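Local coordinates for nicotinate phosphoribosyltransferase (Saccharomyces cerevisiae, PDB 1VLP), which catalyses the ATP-dependent synthesis of nicotinate ribonucleotide from nicotinate and phosphoribosyl diphosphate, the first step of NAD biosynthesis from nicotinic acid, at residues G304-S309 and I335-D340. Residues are numbered along the deposited sequence; the frame is centred on the assembly and turned at random.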
ATOM      1  N   GLY A 304       6.934  16.312   2.625  1.00  3.46           N
ATOM      2  CA  GLY A 304       5.889  16.512   1.674  1.00  3.08           C
ATOM      3  C   GLY A 304       4.654  15.723   2.039  1.00  2.00           C
ATOM      4  O   GLY A 304       4.456  15.299   3.196  1.00  2.28           O
ATOM      5  N   VAL A 305       3.811  15.567   1.031  1.00  2.00           N
ATOM      6  CA  VAL A 305       2.501  14.981   1.172  1.00  4.59           C
ATOM      7  C   VAL A 305       2.327  13.907   0.103  1.00  5.91           C
ATOM      8  O   VAL A 305       2.948  13.973  -0.967  1.00  7.11           O
ATOM      9  CB  VAL A 305       1.336  15.988   1.035  1.00  3.94           C
ATOM     10  CG1 VAL A 305       1.276  16.967   2.241  1.00  5.16           C
ATOM     11  CG2 VAL A 305       1.399  16.730  -0.303  1.00  5.13           C
ATOM     12  N   ARG A 306       1.529  12.901   0.428  1.00  3.63           N
ATOM     13  CA  ARG A 306       1.149  11.838  -0.553  1.00  9.39           C
ATOM     14  C   ARG A 306      -0.312  12.087  -1.001  1.00  8.08           C
ATOM     15  O   ARG A 306      -1.231  12.219  -0.158  1.00 10.56           O
ATOM     16  CB  ARG A 306       1.347  10.397   0.018  1.00  9.31           C
ATOM     17  CG  ARG A 306       1.179   9.228  -1.043  1.00 12.13           C
ATOM     18  CD  ARG A 306       1.343   7.830  -0.329  1.00 17.85           C
ATOM     19  NE  ARG A 306       0.209   6.955  -0.678  1.00 24.20           N
ATOM     20  CZ  ARG A 306      -0.363   6.079   0.134  1.00 32.05           C
ATOM     21  NH1 ARG A 306       0.087   5.880   1.376  1.00 28.28           N
ATOM     22  NH2 ARG A 306      -1.390   5.366  -0.317  1.00 45.72           N
ATOM     23  N   GLN A 307      -0.503  12.180  -2.325  1.00  8.03           N
ATOM     24  CA  GLN A 307      -1.813  12.372  -2.953  1.00  7.97           C
ATOM     25  C   GLN A 307      -2.375  10.970  -3.347  1.00  9.42           C
ATOM     26  O   GLN A 307      -1.733  10.226  -4.071  1.00 12.39           O
ATOM     27  CB  GLN A 307      -1.699  13.297  -4.138  1.00  7.16           C
ATOM     28  CG  GLN A 307      -3.023  13.652  -4.839  1.00  7.43           C
ATOM     29  CD  GLN A 307      -3.497  12.617  -5.809  1.00 11.84           C
ATOM     30  OE1 GLN A 307      -2.725  12.129  -6.660  1.00  9.81           O
ATOM     31  NE2 GLN A 307      -4.795  12.311  -5.747  1.00 12.17           N
ATOM     32  N   ASP A 308      -3.533  10.618  -2.807  1.00  8.87           N
ATOM     33  CA  ASP A 308      -4.079   9.292  -2.935  1.00 10.15           C
ATOM     34  C   ASP A 308      -5.550   9.261  -3.359  1.00 12.66           C
ATOM     35  O   ASP A 308      -6.083   8.158  -3.586  1.00 13.56           O
ATOM     36  CB  ASP A 308      -3.941   8.581  -1.592  1.00 12.16           C
ATOM     37  CG  ASP A 308      -4.013   7.059  -1.712  1.00 20.58           C
ATOM     38  OD1 ASP A 308      -3.405   6.483  -2.653  1.00 21.49           O
ATOM     39  OD2 ASP A 308      -4.666   6.466  -0.827  1.00 20.39           O
ATOM     40  N   SER A 309      -6.222  10.413  -3.377  1.00 11.03           N
ATOM     41  CA  SER A 309      -7.598  10.490  -3.856  1.00 11.38           C
ATOM     42  C   SER A 309      -7.981  11.867  -4.355  1.00 11.29           C
ATOM     43  O   SER A 309      -7.275  12.858  -4.158  1.00 10.60           O
ATOM     44  CB  SER A 309      -8.597  10.113  -2.764  1.00 11.79           C
ATOM     45  OG  SER A 309      -8.621  11.071  -1.716  1.00 11.54           O
ATOM     46  N   ILE A 335       7.506  18.049  -1.475  1.00  2.00           N
ATOM     47  CA  ILE A 335       7.197  17.001  -2.422  1.00  5.13           C
ATOM     48  C   ILE A 335       5.699  16.702  -2.366  1.00  4.90           C
ATOM     49  O   ILE A 335       5.120  16.648  -1.288  1.00  4.59           O
ATOM     50  CB  ILE A 335       7.982  15.650  -2.064  1.00  3.97           C
ATOM     51  CG1 ILE A 335       9.468  15.893  -2.249  1.00 11.69           C
ATOM     52  CG2 ILE A 335       7.509  14.489  -2.926  1.00  4.19           C
ATOM     53  CD1 ILE A 335      10.368  14.828  -1.591  1.00 12.40           C
ATOM     54  N   ILE A 336       5.078  16.494  -3.537  1.00  3.90           N
ATOM     55  CA  ILE A 336       3.862  15.735  -3.653  1.00  6.54           C
ATOM     56  C   ILE A 336       4.162  14.400  -4.326  1.00  4.99           C
ATOM     57  O   ILE A 336       4.764  14.334  -5.387  1.00  3.15           O
ATOM     58  CB  ILE A 336       2.721  16.442  -4.470  1.00  6.08           C
ATOM     59  CG1 ILE A 336       2.381  17.798  -3.872  1.00  8.99           C
ATOM     60  CG2 ILE A 336       1.501  15.553  -4.537  1.00  5.71           C
ATOM     61  CD1 ILE A 336       1.345  18.549  -4.610  1.00  7.13           C
ATOM     62  N   CYS A 337       3.777  13.341  -3.645  1.00  4.15           N
ATOM     63  CA  CYS A 337       3.879  11.990  -4.202  1.00  3.69           C
ATOM     64  C   CYS A 337       2.470  11.536  -4.648  1.00  4.38           C
ATOM     65  O   CYS A 337       1.570  11.410  -3.838  1.00  6.98           O
ATOM     66  CB  CYS A 337       4.398  11.047  -3.144  1.00  6.35           C
ATOM     67  SG  CYS A 337       4.491   9.364  -3.821  1.00 12.45           S
ATOM     68  N   TYR A 338       2.302  11.372  -5.947  1.00  4.45           N
ATOM     69  CA  TYR A 338       1.065  10.961  -6.560  1.00  2.00           C
ATOM     70  C   TYR A 338       1.063   9.429  -6.632  1.00  4.33           C
ATOM     71  O   TYR A 338       1.994   8.825  -7.192  1.00  4.04           O
ATOM     72  CB  TYR A 338       0.988  11.516  -7.972  1.00  2.00           C
ATOM     73  CG  TYR A 338       1.045  13.029  -8.051  1.00  2.00           C
ATOM     74  CD1 TYR A 338      -0.082  13.803  -7.966  1.00  2.00           C
ATOM     75  CD2 TYR A 338       2.258  13.678  -8.196  1.00  2.01           C
ATOM     76  CE1 TYR A 338      -0.006  15.176  -8.055  1.00  3.83           C
ATOM     77  CE2 TYR A 338       2.355  15.064  -8.255  1.00  3.81           C
ATOM     78  CZ  TYR A 338       1.203  15.814  -8.185  1.00  3.78           C
ATOM     79  OH  TYR A 338       1.334  17.173  -8.265  1.00  5.09           O
ATOM     80  N   SER A 339       0.040   8.815  -6.045  1.00  6.05           N
ATOM     81  CA  SER A 339       0.060   7.352  -5.915  1.00  8.31           C
ATOM     82  C   SER A 339      -1.245   6.632  -6.241  1.00  9.41           C
ATOM     83  O   SER A 339      -1.370   5.443  -5.913  1.00  9.82           O
ATOM     84  CB  SER A 339       0.520   6.988  -4.486  1.00  9.17           C
ATOM     85  OG  SER A 339      -0.453   7.387  -3.520  1.00 14.88           O
ATOM     86  N   ASP A 340      -2.219   7.332  -6.825  1.00  8.31           N
ATOM     87  CA  ASP A 340      -3.573   6.772  -7.011  1.00  9.16           C
ATOM     88  C   ASP A 340      -3.749   6.318  -8.441  1.00  7.34           C
ATOM     89  O   ASP A 340      -4.053   7.147  -9.304  1.00  7.65           O
ATOM     90  CB  ASP A 340      -4.642   7.809  -6.657  1.00 11.00           C
ATOM     91  CG  ASP A 340      -6.076   7.268  -6.793  1.00 16.94           C
ATOM     92  OD1 ASP A 340      -6.250   6.013  -6.786  1.00 13.36           O
ATOM     93  OD2 ASP A 340      -7.004   8.097  -6.913  1.00 17.70           O
TER
HETATM   94  O   HOH W   1      -2.292   9.942  -8.151  1.00  3.20           O
HETATM   95  O   HOH W   2      -6.275  10.691  -7.583  1.00  9.75           O
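Val305 and Ile336 are paired in adjacent parallel strands, 304-307 and 335-338, whose axes run 18° apart; backbone hydrogen bonds alternate from Val305 N to Ile335 O (2.9 Å) through to Ser339 N on Gln307 O. Helix 312-326 joins the strands, a beta-alpha-beta unit of the barrel-like phosphoribosyltransferase domain. On the helix side, Val305 CG2 lies 3.9 Å from Ile336 CG1, side by side. Arg306 and Cys337 share the other face. With CG anti to the backbone N (chi1 -171°) and a bend at chi3, Arg306 brings NE to Ser339 OG at 2.9 Å; the N-H...O angle of 166° makes the bond nearly straight, and the hydroxyl oxygen lies in the guanidinium plane, at its edge. Arg306 NH2 also forms a salt bridge to Asp308 OD1 whose hydrogen bond is weak, while Asp308 OD2 is hydrogen-bonded to His244. Arg306 probably binds nicotinate, as in related enzymes, and the Ser339 bond is likely to help fix its guanidinium there. With a leucine in its place, Ser339 OG would probably lose its NE donor and Asp308 OD1 its cationic mate. At the C-terminal strand ends, one water donates to Gln307 OE1 and accepts from Asp340 N; another accepts from Gln307 NE2 and donates to Asp340 OD2 at 2.8 Å.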